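Long-range contacts in ribose-phosphate pyrophosphokinase (Sulfolobus solfataricus, PDB 4TWB), which catalyses the magnesium-dependent transfer of the pyrophosphoryl group of ATP to ribose 5-phosphate, giving phosphoribosyl diphosphate (PRPP) and AMP: residues 1-6 and 22-27; 244-248 and 269-273; 81-87 and 118-124; 51-55 and 66-70. One frame throughout, in Å; residues are numbered along the deposited sequence.

Interaction 1. Residues 1-6 and 22-27; sequences MIIIGG and IPLVKV
I3 and L24 share one face of a parallel strand pair; I22, just ahead of the second strand, points in at I3. I3 CG1 meets I22 CG2 at 3.7 Å, the side chains crossing at about a right angle, while I3 CG2 meets L24 CD1 at 3.6 Å. A chi1 of -68° sets I3 CG1 beside the backbone N and leaves CG2 opposite it, and L24 turns CD1 in toward strand 2-5. On the other face, I4 CG2 meets V27 CG2 at 3.4 Å. At the N-terminal end, I22 CD1 lies 3.5 Å from M1 CB, and the bent M1 chain brings CE back to the same methyl. The pair belongs to the beta-alpha-beta unit of strand 2-5, helix 12-20 and strand 24-31; the helix lies over the I3 and L24 face, placing S17 against both. Between the strands, I3 N donates to P23 O and V25 N to I3 O (2.8 Å), both nearly straight at 175°. G5 N to V25 O and V27 N to G5 O continue the pairing, more bent. At the polar edge, M1 N bonds E48 OE2, I22 O accepts from S17 OG, and K26 NZ makes a long, weak ion pair with D13.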
loop_
_atom_site.group_PDB
_atom_site.type_symbol
_atom_site.label_atom_id
_atom_site.label_comp_id
_atom_site.label_asym_id
_atom_site.label_seq_id
_atom_site.Cartn_x
_atom_site.Cartn_y
_atom_site.Cartn_z
ATOM N N MET A 1 12.938 -11.996 -24.612
ATOM C CA MET A 1 11.948 -11.094 -24.028
ATOM C C MET A 1 10.677 -11.820 -23.631
ATOM O O MET A 1 10.167 -12.639 -24.397
ATOM C CB MET A 1 11.570 -9.988 -25.011
ATOM C CG MET A 1 12.553 -8.847 -25.072
ATOM S SD MET A 1 11.779 -7.389 -25.800
ATOM C CE MET A 1 10.657 -6.947 -24.491
ATOM N N ILE A 2 10.165 -11.512 -22.439
ATOM C CA ILE A 2 8.845 -11.997 -22.035
ATOM C C ILE A 2 8.050 -10.937 -21.282
ATOM O O ILE A 2 8.607 -9.977 -20.742
ATOM C CB ILE A 2 8.909 -13.278 -21.182
ATOM C CG1 ILE A 2 9.521 -12.986 -19.820
ATOM C CG2 ILE A 2 9.699 -14.361 -21.889
ATOM C CD1 ILE A 2 9.491 -14.181 -18.917
ATOM N N ILE A 3 6.739 -11.129 -21.260
ATOM C CA ILE A 3 5.838 -10.208 -20.601
ATOM C C ILE A 3 5.344 -10.869 -19.336
ATOM O O ILE A 3 4.826 -11.989 -19.376
ATOM C CB ILE A 3 4.603 -9.905 -21.478
ATOM C CG1 ILE A 3 5.007 -9.111 -22.717
ATOM C CG2 ILE A 3 3.559 -9.154 -20.679
ATOM C CD1 ILE A 3 3.915 -9.047 -23.749
ATOM N N ILE A 4 5.502 -10.184 -18.210
ATOM C CA ILE A 4 4.925 -10.670 -16.971
ATOM C C ILE A 4 3.774 -9.782 -16.590
ATOM O O ILE A 4 3.959 -8.590 -16.397
ATOM C CB ILE A 4 5.942 -10.692 -15.813
ATOM C CG1 ILE A 4 7.101 -11.638 -16.139
ATOM C CG2 ILE A 4 5.255 -11.142 -14.539
ATOM C CD1 ILE A 4 8.236 -11.558 -15.169
ATOM N N GLY A 5 2.591 -10.374 -16.480
ATOM C CA GLY A 5 1.414 -9.650 -16.041
ATOM C C GLY A 5 1.250 -9.639 -14.534
ATOM O O GLY A 5 1.101 -10.688 -13.902
ATOM N N GLY A 6 1.269 -8.448 -13.950
ATOM C CA GLY A 6 1.094 -8.313 -12.517
ATOM C C GLY A 6 -0.315 -8.618 -12.056
ATOM O O GLY A 6 -1.105 -9.231 -12.776
ATOM N N ILE A 22 5.185 -11.887 -28.038
ATOM C CA ILE A 22 6.105 -12.231 -26.972
ATOM C C ILE A 22 5.300 -13.122 -26.032
ATOM O O ILE A 22 4.090 -12.931 -25.872
ATOM C CB ILE A 22 6.573 -10.963 -26.240
ATOM C CG1 ILE A 22 7.709 -10.288 -27.002
ATOM C CG2 ILE A 22 7.039 -11.277 -24.849
ATOM C CD1 ILE A 22 8.368 -9.166 -26.218
ATOM N N PRO A 23 5.955 -14.114 -25.424
ATOM C CA PRO A 23 5.237 -15.036 -24.535
ATOM C C PRO A 23 4.758 -14.344 -23.254
ATOM O O PRO A 23 5.464 -13.483 -22.717
ATOM C CB PRO A 23 6.291 -16.101 -24.204
ATOM C CG PRO A 23 7.425 -15.883 -25.191
ATOM C CD PRO A 23 7.389 -14.435 -25.523
ATOM N N LEU A 24 3.577 -14.722 -22.774
ATOM C CA LEU A 24 2.998 -14.092 -21.598
ATOM C C LEU A 24 3.012 -14.995 -20.360
ATOM O O LEU A 24 2.453 -16.100 -20.366
ATOM C CB LEU A 24 1.567 -13.637 -21.890
ATOM C CG LEU A 24 0.751 -13.145 -20.694
ATOM C CD1 LEU A 24 1.380 -11.921 -20.042
ATOM C CD2 LEU A 24 -0.674 -12.848 -21.119
ATOM N N VAL A 25 3.635 -14.499 -19.294
ATOM C CA VAL A 25 3.682 -15.197 -18.013
ATOM C C VAL A 25 2.917 -14.410 -16.952
ATOM O O VAL A 25 3.270 -13.270 -16.643
ATOM C CB VAL A 25 5.132 -15.367 -17.557
ATOM C CG1 VAL A 25 5.187 -15.755 -16.095
ATOM C CG2 VAL A 25 5.835 -16.393 -18.430
ATOM N N LYS A 26 1.870 -15.012 -16.394
ATOM C CA LYS A 26 1.060 -14.338 -15.373
ATOM C C LYS A 26 1.533 -14.585 -13.931
ATOM O O LYS A 26 1.745 -15.731 -13.518
ATOM C CB LYS A 26 -0.424 -14.709 -15.511
ATOM C CG LYS A 26 -1.109 -14.066 -16.712
ATOM C CD LYS A 26 -2.479 -13.534 -16.329
ATOM C CE LYS A 26 -3.032 -12.598 -17.403
ATOM N NZ LYS A 26 -4.081 -11.655 -16.888
ATOM N N VAL A 27 1.688 -13.499 -13.173
ATOM C CA VAL A 27 2.040 -13.574 -11.750
ATOM C C VAL A 27 0.909 -14.180 -10.908
ATOM O O VAL A 27 -0.251 -13.779 -11.005
ATOM C CB VAL A 27 2.397 -12.182 -11.182
ATOM C CG1 VAL A 27 2.172 -12.139 -9.686
ATOM C CG2 VAL A 27 3.823 -11.827 -11.506
#

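Interaction 2. Residues 244-248 and 269-273; sequences AIHLL and NTINV
H246 and T270 are joined by a hydrogen bond, H246 ND1 to T270 OG1, 2.6 Å. The hydroxyl approaches at the ring edge, near the ring plane, and the two side chains cross at about a right angle. With chi1 at 59°, OG1 is tucked over the T270 backbone, on the side that faces the imidazole. The far ring nitrogen, NE2, is hydrogen-bonded to V124 O, at the end of strand 120-124, and to E125 O just after it. Within 244-248 itself, I245 CG2 lies 3.6 Å above the ring plane of H246, over its centre. The packing across the contact is the work of I271. It lies on the H246 and L247 backbone, CG1 4.0 Å from H246 CA and CG2 3.8 Å from L247 O, and its CD1 meets L248 CD2 at 3.5 Å, these two side chains crossing nearly perpendicularly. In the phosphoribosyltransferase domain, 246-247 pairs with strand 218-219, just before the ribose 5-phosphate loop; L248 lies near S220 of that loop and packs on D34 of the second subunit. Because carbonyl oxygens can only accept, NE2 probably carries a hydrogen, shared between the two carbonyls; bonded at both nitrogens, the imidazole has its rotation set and ties the 269-273 loop to the N-terminal half of the chain.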
loop_
_atom_site.group_PDB
_atom_site.type_symbol
_atom_site.label_atom_id
_atom_site.label_comp_id
_atom_site.label_asym_id
_atom_site.label_seq_id
_atom_site.Cartn_x
_atom_site.Cartn_y
_atom_site.Cartn_z
ATOM N N ALA A 244 -10.983 11.436 -21.064
ATOM C CA ALA A 244 -9.718 11.494 -20.348
ATOM C C ALA A 244 -8.963 10.187 -20.530
ATOM O O ALA A 244 -9.557 9.145 -20.814
ATOM C CB ALA A 244 -9.956 11.766 -18.885
ATOM N N ILE A 245 -7.652 10.236 -20.375
ATOM C CA ILE A 245 -6.867 9.008 -20.417
ATOM C C ILE A 245 -7.173 8.128 -19.178
ATOM O O ILE A 245 -7.485 6.936 -19.302
ATOM C CB ILE A 245 -5.350 9.305 -20.542
ATOM C CG1 ILE A 245 -5.031 9.911 -21.909
ATOM C CG2 ILE A 245 -4.537 8.045 -20.334
ATOM C CD1 ILE A 245 -5.353 11.406 -22.040
ATOM N N HIS A 246 -7.116 8.736 -17.995
ATOM C CA HIS A 246 -7.379 8.039 -16.746
ATOM C C HIS A 246 -8.736 8.410 -16.169
ATOM O O HIS A 246 -8.912 9.504 -15.635
ATOM C CB HIS A 246 -6.279 8.347 -15.727
ATOM C CG HIS A 246 -4.897 8.183 -16.272
ATOM N ND1 HIS A 246 -4.391 6.960 -16.655
ATOM C CD2 HIS A 246 -3.922 9.092 -16.516
ATOM C CE1 HIS A 246 -3.158 7.121 -17.104
ATOM N NE2 HIS A 246 -2.851 8.407 -17.034
ATOM N N LEU A 247 -9.697 7.496 -16.271
ATOM C CA LEU A 247 -11.033 7.743 -15.729
ATOM C C LEU A 247 -11.220 7.159 -14.332
ATOM O O LEU A 247 -11.809 6.087 -14.183
ATOM C CB LEU A 247 -12.097 7.169 -16.658
ATOM C CG LEU A 247 -12.673 8.053 -17.756
ATOM C CD1 LEU A 247 -13.866 7.374 -18.399
ATOM C CD2 LEU A 247 -13.076 9.396 -17.180
ATOM N N LEU A 248 -10.724 7.858 -13.312
ATOM C CA LEU A 248 -10.872 7.414 -11.920
ATOM C C LEU A 248 -12.166 7.953 -11.329
ATOM O O LEU A 248 -12.134 8.773 -10.411
ATOM C CB LEU A 248 -9.718 7.935 -11.053
ATOM C CG LEU A 248 -8.291 7.959 -11.596
ATOM C CD1 LEU A 248 -7.423 8.838 -10.722
ATOM C CD2 LEU A 248 -7.736 6.550 -11.676
ATOM N N ASN A 269 -8.052 1.975 -20.879
ATOM C CA ASN A 269 -7.827 0.882 -19.963
ATOM C C ASN A 269 -6.521 0.981 -19.172
ATOM O O ASN A 269 -5.890 -0.032 -18.859
ATOM C CB ASN A 269 -7.948 -0.466 -20.688
ATOM C CG ASN A 269 -6.896 -0.656 -21.775
ATOM O OD1 ASN A 269 -6.280 0.301 -22.236
ATOM N ND2 ASN A 269 -6.688 -1.907 -22.185
ATOM N N THR A 270 -6.112 2.200 -18.841
ATOM C CA THR A 270 -5.060 2.357 -17.844
ATOM C C THR A 270 -5.716 2.115 -16.492
ATOM O O THR A 270 -5.049 1.834 -15.514
ATOM C CB THR A 270 -4.446 3.760 -17.854
ATOM O OG1 THR A 270 -5.465 4.728 -17.596
ATOM C CG2 THR A 270 -3.791 4.058 -19.197
ATOM N N ILE A 271 -7.042 2.222 -16.467
ATOM C CA ILE A 271 -7.850 2.043 -15.266
ATOM C C ILE A 271 -8.876 0.934 -15.517
ATOM O O ILE A 271 -9.109 0.553 -16.669
ATOM C CB ILE A 271 -8.622 3.348 -14.948
ATOM C CG1 ILE A 271 -7.650 4.506 -14.786
ATOM C CG2 ILE A 271 -9.454 3.207 -13.701
ATOM C CD1 ILE A 271 -6.509 4.185 -13.909
ATOM N N ASN A 272 -9.490 0.423 -14.449
ATOM C CA ASN A 272 -10.605 -0.511 -14.572
ATOM C C ASN A 272 -11.967 0.220 -14.534
ATOM O O ASN A 272 -12.140 1.122 -13.714
ATOM C CB ASN A 272 -10.508 -1.528 -13.443
ATOM C CG ASN A 272 -11.472 -2.682 -13.613
ATOM O OD1 ASN A 272 -11.926 -2.975 -14.726
ATOM N ND2 ASN A 272 -11.787 -3.354 -12.507
ATOM N N VAL A 273 -12.929 -0.155 -15.393
ATOM C CA VAL A 273 -14.220 0.572 -15.439
ATOM C C VAL A 273 -15.560 -0.240 -15.561
ATOM O O VAL A 273 -15.716 -1.319 -14.991
ATOM C CB VAL A 273 -14.186 1.706 -16.513
ATOM C CG1 VAL A 273 -14.719 2.987 -15.922
ATOM C CG2 VAL A 273 -12.773 1.945 -17.037
#

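Interaction 3. Residues 81-87 and 118-124; sequences KLTAIVP and VNTLVVV
L82 and N119 open this parallel pairing with a side-chain bond: L82 N donates to N119 OD1 (2.8 Å, 171°), in the amide plane and on a lone pair. N119 CG sits beside its own backbone N (chi1 -65°), which brings the amide back alongside the start of strand 81-86. L82 O is gripped twice, by T120 N and by N119 N, the latter more bent. Further along, backbone bonds run from A84 N to T120 O, from V122 N to A84 O (2.8 Å) and from V86 N to V122 O; the last link, V124 N to P87 O, is weak at 3.3 Å. Apolar contacts occupy both faces. T83 and T120 lie side by side and point the same way, their CG2 methyls 3.7 Å apart, and I85 and V122 repeat this with I85 CG1 3.9 Å from V122 CB. On the other face V118 forks, CG2 meeting L82 CD1 and CG1 meeting A84 CB, both at 3.6 Å, while L121 CD1 slants across to V86 CG1. Helix 105-114 connects the two strands as a beta-alpha-beta unit. Strand 49-53 flanks 81-86, strand 138-142 flanks 120-124, with V142 against V124, and helix 12-20 packs on I85 through L16 and on P87 through I12.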
loop_
_atom_site.group_PDB
_atom_site.type_symbol
_atom_site.label_atom_id
_atom_site.label_comp_id
_atom_site.label_asym_id
_atom_site.label_seq_id
_atom_site.Cartn_x
_atom_site.Cartn_y
_atom_site.Cartn_z
ATOM N N LYS A 81 16.880 -7.557 -17.645
ATOM C CA LYS A 81 16.412 -6.176 -17.666
ATOM C C LYS A 81 14.954 -6.156 -17.231
ATOM O O LYS A 81 14.162 -7.030 -17.616
ATOM C CB LYS A 81 16.541 -5.604 -19.075
ATOM C CG LYS A 81 16.514 -4.084 -19.166
ATOM C CD LYS A 81 16.104 -3.643 -20.566
ATOM C CE LYS A 81 16.546 -2.219 -20.859
ATOM N NZ LYS A 81 16.271 -1.857 -22.281
ATOM N N LEU A 82 14.605 -5.174 -16.409
ATOM C CA LEU A 82 13.227 -5.030 -15.978
ATOM C C LEU A 82 12.672 -3.750 -16.579
ATOM O O LEU A 82 13.202 -2.658 -16.342
ATOM C CB LEU A 82 13.122 -4.967 -14.451
ATOM C CG LEU A 82 11.850 -5.544 -13.827
ATOM C CD1 LEU A 82 11.426 -4.670 -12.657
ATOM C CD2 LEU A 82 10.707 -5.699 -14.830
ATOM N N THR A 83 11.609 -3.900 -17.365
ATOM C CA THR A 83 10.853 -2.763 -17.859
ATOM C C THR A 83 9.485 -2.798 -17.210
ATOM O O THR A 83 8.710 -3.743 -17.398
ATOM C CB THR A 83 10.693 -2.800 -19.380
ATOM O OG1 THR A 83 11.967 -2.571 -19.999
ATOM C CG2 THR A 83 9.714 -1.732 -19.825
ATOM N N ALA A 84 9.194 -1.767 -16.428
ATOM C CA ALA A 84 7.914 -1.693 -15.744
ATOM C C ALA A 84 6.957 -0.832 -16.528
ATOM O O ALA A 84 7.168 0.371 -16.671
ATOM C CB ALA A 84 8.098 -1.138 -14.344
ATOM N N ILE A 85 5.914 -1.459 -17.044
ATOM C CA ILE A 85 4.861 -0.747 -17.743
ATOM C C ILE A 85 3.744 -0.505 -16.745
ATOM O O ILE A 85 2.990 -1.414 -16.393
ATOM C CB ILE A 85 4.328 -1.552 -18.951
ATOM C CG1 ILE A 85 5.417 -1.719 -20.014
ATOM C CG2 ILE A 85 3.091 -0.879 -19.553
ATOM C CD1 ILE A 85 5.120 -2.853 -20.980
ATOM N N VAL A 86 3.667 0.714 -16.246
ATOM C CA VAL A 86 2.618 1.055 -15.306
ATOM C C VAL A 86 1.733 2.107 -15.946
ATOM O O VAL A 86 2.082 3.293 -15.978
ATOM C CB VAL A 86 3.213 1.439 -13.914
ATOM C CG1 VAL A 86 4.716 1.564 -14.004
ATOM C CG2 VAL A 86 2.567 2.688 -13.314
ATOM N N PRO A 87 0.615 1.654 -16.536
ATOM C CA PRO A 87 -0.302 2.499 -17.307
ATOM C C PRO A 87 -0.759 3.731 -16.526
ATOM O O PRO A 87 -0.581 4.854 -16.989
ATOM C CB PRO A 87 -1.473 1.556 -17.614
ATOM C CG PRO A 87 -0.841 0.205 -17.678
ATOM C CD PRO A 87 0.253 0.229 -16.625
ATOM N N VAL A 118 13.810 -1.719 -11.111
ATOM C CA VAL A 118 13.231 -1.313 -12.393
ATOM C C VAL A 118 14.252 -0.511 -13.210
ATOM O O VAL A 118 14.788 0.508 -12.756
ATOM C CB VAL A 118 11.940 -0.489 -12.210
ATOM C CG1 VAL A 118 11.416 -0.054 -13.546
ATOM C CG2 VAL A 118 10.887 -1.298 -11.483
ATOM N N ASN A 119 14.520 -0.984 -14.421
ATOM C CA ASN A 119 15.501 -0.342 -15.287
ATOM C C ASN A 119 14.848 0.725 -16.148
ATOM O O ASN A 119 15.339 1.853 -16.268
ATOM C CB ASN A 119 16.161 -1.377 -16.198
ATOM C CG ASN A 119 16.989 -2.386 -15.431
ATOM O OD1 ASN A 119 16.729 -3.594 -15.474
ATOM N ND2 ASN A 119 17.989 -1.893 -14.717
ATOM N N THR A 120 13.724 0.354 -16.746
ATOM C CA THR A 120 13.004 1.235 -17.640
ATOM C C THR A 120 11.574 1.342 -17.173
ATOM O O THR A 120 10.918 0.326 -16.935
ATOM C CB THR A 120 13.047 0.708 -19.092
ATOM O OG1 THR A 120 14.281 1.099 -19.707
ATOM C CG2 THR A 120 11.902 1.274 -19.901
ATOM N N LEU A 121 11.102 2.581 -17.050
ATOM C CA LEU A 121 9.725 2.872 -16.640
ATOM C C LEU A 121 8.876 3.426 -17.790
ATOM O O LEU A 121 9.253 4.414 -18.432
ATOM C CB LEU A 121 9.747 3.850 -15.467
ATOM C CG LEU A 121 8.444 4.489 -15.000
ATOM C CD1 LEU A 121 7.443 3.435 -14.616
ATOM C CD2 LEU A 121 8.722 5.401 -13.816
ATOM N N VAL A 122 7.738 2.784 -18.050
ATOM C CA VAL A 122 6.823 3.201 -19.113
ATOM C C VAL A 122 5.497 3.656 -18.522
ATOM O O VAL A 122 4.815 2.876 -17.857
ATOM C CB VAL A 122 6.526 2.052 -20.087
ATOM C CG1 VAL A 122 5.605 2.536 -21.166
ATOM C CG2 VAL A 122 7.801 1.524 -20.683
ATOM N N VAL A 123 5.119 4.908 -18.770
ATOM C CA VAL A 123 3.897 5.468 -18.186
ATOM C C VAL A 123 3.014 6.119 -19.246
ATOM O O VAL A 123 3.511 6.741 -20.187
ATOM C CB VAL A 123 4.223 6.536 -17.134
ATOM C CG1 VAL A 123 2.969 6.991 -16.449
ATOM C CG2 VAL A 123 5.197 5.981 -16.109
ATOM N N VAL A 124 1.703 5.977 -19.103
ATOM C CA VAL A 124 0.775 6.620 -20.012
ATOM C C VAL A 124 0.240 7.919 -19.383
ATOM O O VAL A 124 -0.199 7.916 -18.238
ATOM C CB VAL A 124 -0.376 5.677 -20.372
ATOM C CG1 VAL A 124 -1.337 6.352 -21.353
ATOM C CG2 VAL A 124 0.168 4.403 -20.966
#

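Interaction 4. Residues 51-55 and 66-70; sequences LLVQT and ELFLI
L67 fills the close-packed part of this contact, its CD1 lying 3.6 Å from L52 CD1 and 3.8 Å from Q54 CB. With CG opposite the backbone N (chi1 171°), the leucine leans from the helix across the strand, slanting past L52 and running antiparallel to the Q54 side chain. I70, one turn further on, adds its CG2 branch, which sits 4.1 Å from L52 CG and equally far from both L52 methyls. L52 is therefore held between two helix residues three positions apart. This is how strand 49-53 meets helix 60-76 in the beta-alpha-beta unit completed by strand 81-86: L52 in the strand and Q54 just beyond it point at the helix, while V53 points away. The contact loosens toward E66, although that end too is buried. Q54 bends at chi2 (-64°), and its NE2 comes only to 4.3 Å from E66 CB. The polar ends turn instead to the loop after strand 2-5: Q54 OE1 accepts from A8 N, and S7 OG bonds both Q54 OE1 and E66 OE2, which probably share its one proton, while E66 OE1 bonds S37 OG on strand 37-40. On another side of the helix, F68 packs on I112 of the second subunit.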
loop_
_atom_site.group_PDB
_atom_site.type_symbol
_atom_site.label_atom_id
_atom_site.label_comp_id
_atom_site.label_asym_id
_atom_site.label_seq_id
_atom_site.Cartn_x
_atom_site.Cartn_y
_atom_site.Cartn_z
ATOM N N LEU A 51 9.112 -7.550 -19.464
ATOM C CA LEU A 51 8.182 -6.443 -19.574
ATOM C C LEU A 51 7.104 -6.687 -18.542
ATOM O O LEU A 51 6.215 -7.514 -18.755
ATOM C CB LEU A 51 7.557 -6.383 -20.968
ATOM C CG LEU A 51 8.477 -6.071 -22.148
ATOM C CD1 LEU A 51 7.661 -5.882 -23.420
ATOM C CD2 LEU A 51 9.331 -4.842 -21.863
ATOM N N LEU A 52 7.201 -5.975 -17.421
ATOM C CA LEU A 52 6.231 -6.102 -16.348
ATOM C C LEU A 52 5.069 -5.148 -16.614
ATOM O O LEU A 52 5.275 -3.952 -16.810
ATOM C CB LEU A 52 6.894 -5.740 -15.022
ATOM C CG LEU A 52 6.333 -6.290 -13.703
ATOM C CD1 LEU A 52 6.436 -5.192 -12.648
ATOM C CD2 LEU A 52 4.908 -6.795 -13.823
ATOM N N VAL A 53 3.853 -5.675 -16.633
ATOM C CA VAL A 53 2.668 -4.842 -16.681
ATOM C C VAL A 53 1.962 -4.806 -15.325
ATOM O O VAL A 53 1.395 -5.807 -14.892
ATOM C CB VAL A 53 1.688 -5.347 -17.733
ATOM C CG1 VAL A 53 0.405 -4.513 -17.693
ATOM C CG2 VAL A 53 2.330 -5.290 -19.113
ATOM N N GLN A 54 2.024 -3.652 -14.662
ATOM C CA GLN A 54 1.346 -3.413 -13.387
ATOM C C GLN A 54 0.795 -2.006 -13.382
ATOM O O GLN A 54 1.559 -1.051 -13.329
ATOM C CB GLN A 54 2.314 -3.522 -12.201
ATOM C CG GLN A 54 2.142 -4.754 -11.349
ATOM C CD GLN A 54 0.800 -4.819 -10.653
ATOM O OE1 GLN A 54 -0.096 -5.530 -11.090
ATOM N NE2 GLN A 54 0.657 -4.083 -9.571
ATOM N N THR A 55 -0.519 -1.857 -13.424
ATOM C CA THR A 55 -1.083 -0.530 -13.268
ATOM C C THR A 55 -1.306 -0.315 -11.791
ATOM O O THR A 55 -1.355 -1.273 -11.034
ATOM C CB THR A 55 -2.397 -0.355 -14.036
ATOM O OG1 THR A 55 -2.678 1.041 -14.173
ATOM C CG2 THR A 55 -3.536 -1.015 -13.310
ATOM N N GLU A 66 2.466 -4.311 -4.240
ATOM C CA GLU A 66 2.558 -5.475 -5.122
ATOM C C GLU A 66 3.567 -5.238 -6.232
ATOM O O GLU A 66 4.349 -6.114 -6.568
ATOM C CB GLU A 66 1.191 -5.852 -5.684
ATOM C CG GLU A 66 0.359 -6.690 -4.701
ATOM C CD GLU A 66 -1.108 -6.776 -5.080
ATOM O OE1 GLU A 66 -1.852 -7.552 -4.440
ATOM O OE2 GLU A 66 -1.524 -6.068 -6.018
ATOM N N LEU A 67 3.569 -4.038 -6.788
ATOM C CA LEU A 67 4.559 -3.694 -7.804
ATOM C C LEU A 67 5.964 -3.830 -7.242
ATOM O O LEU A 67 6.805 -4.483 -7.852
ATOM C CB LEU A 67 4.318 -2.283 -8.366
ATOM C CG LEU A 67 5.373 -1.665 -9.291
ATOM C CD1 LEU A 67 5.539 -2.460 -10.562
ATOM C CD2 LEU A 67 5.001 -0.246 -9.616
ATOM N N PHE A 68 6.213 -3.220 -6.083
ATOM C CA PHE A 68 7.521 -3.307 -5.433
ATOM C C PHE A 68 7.951 -4.754 -5.229
ATOM O O PHE A 68 9.095 -5.111 -5.519
ATOM C CB PHE A 68 7.532 -2.614 -4.076
ATOM C CG PHE A 68 7.082 -1.197 -4.113
ATOM C CD1 PHE A 68 7.296 -0.415 -5.223
ATOM C CD2 PHE A 68 6.460 -0.637 -3.013
ATOM C CE1 PHE A 68 6.889 0.900 -5.249
ATOM C CE2 PHE A 68 6.048 0.673 -3.029
ATOM C CZ PHE A 68 6.265 1.447 -4.156
ATOM N N LEU A 69 7.036 -5.580 -4.721
ATOM C CA LEU A 69 7.341 -6.981 -4.417
ATOM C C LEU A 69 7.660 -7.786 -5.672
ATOM O O LEU A 69 8.654 -8.523 -5.706
ATOM C CB LEU A 69 6.166 -7.637 -3.718
ATOM C CG LEU A 69 5.819 -7.081 -2.348
ATOM C CD1 LEU A 69 4.698 -7.913 -1.731
ATOM C CD2 LEU A 69 7.061 -7.069 -1.465
ATOM N N ILE A 70 6.797 -7.662 -6.681
ATOM C CA ILE A 70 6.986 -8.344 -7.949
ATOM C C ILE A 70 8.308 -7.913 -8.595
ATOM O O ILE A 70 9.061 -8.737 -9.118
ATOM C CB ILE A 70 5.837 -8.046 -8.915
ATOM C CG1 ILE A 70 4.530 -8.621 -8.372
ATOM C CG2 ILE A 70 6.146 -8.602 -10.310
ATOM C CD1 ILE A 70 3.295 -8.130 -9.086
#

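Interactions 1, 4 and 3 run across one mixed sheet of the N-terminal half, whose strand order includes 24-31, 2-5, 49-53, 81-86 and 120-124. Along the chain they follow one another as 1, 4, 3, each closing before the next opens, and interaction 2 comes last. Centres of 1 and 4 are 11 Å apart, those of 3 and 4 9 Å; interactions 1 and 3 do not touch, with strand 49-53 of interaction 4 lying between their strands. Interaction 2, in the phosphoribosyltransferase domain, has its centre 18 Å from those of both 3 and 4 yet touches each: T270 packs on P87, and T270 O meets T55 OG1. The two halves of the subunit thus meet through interaction 2, whose L248 lies near S220 and R93.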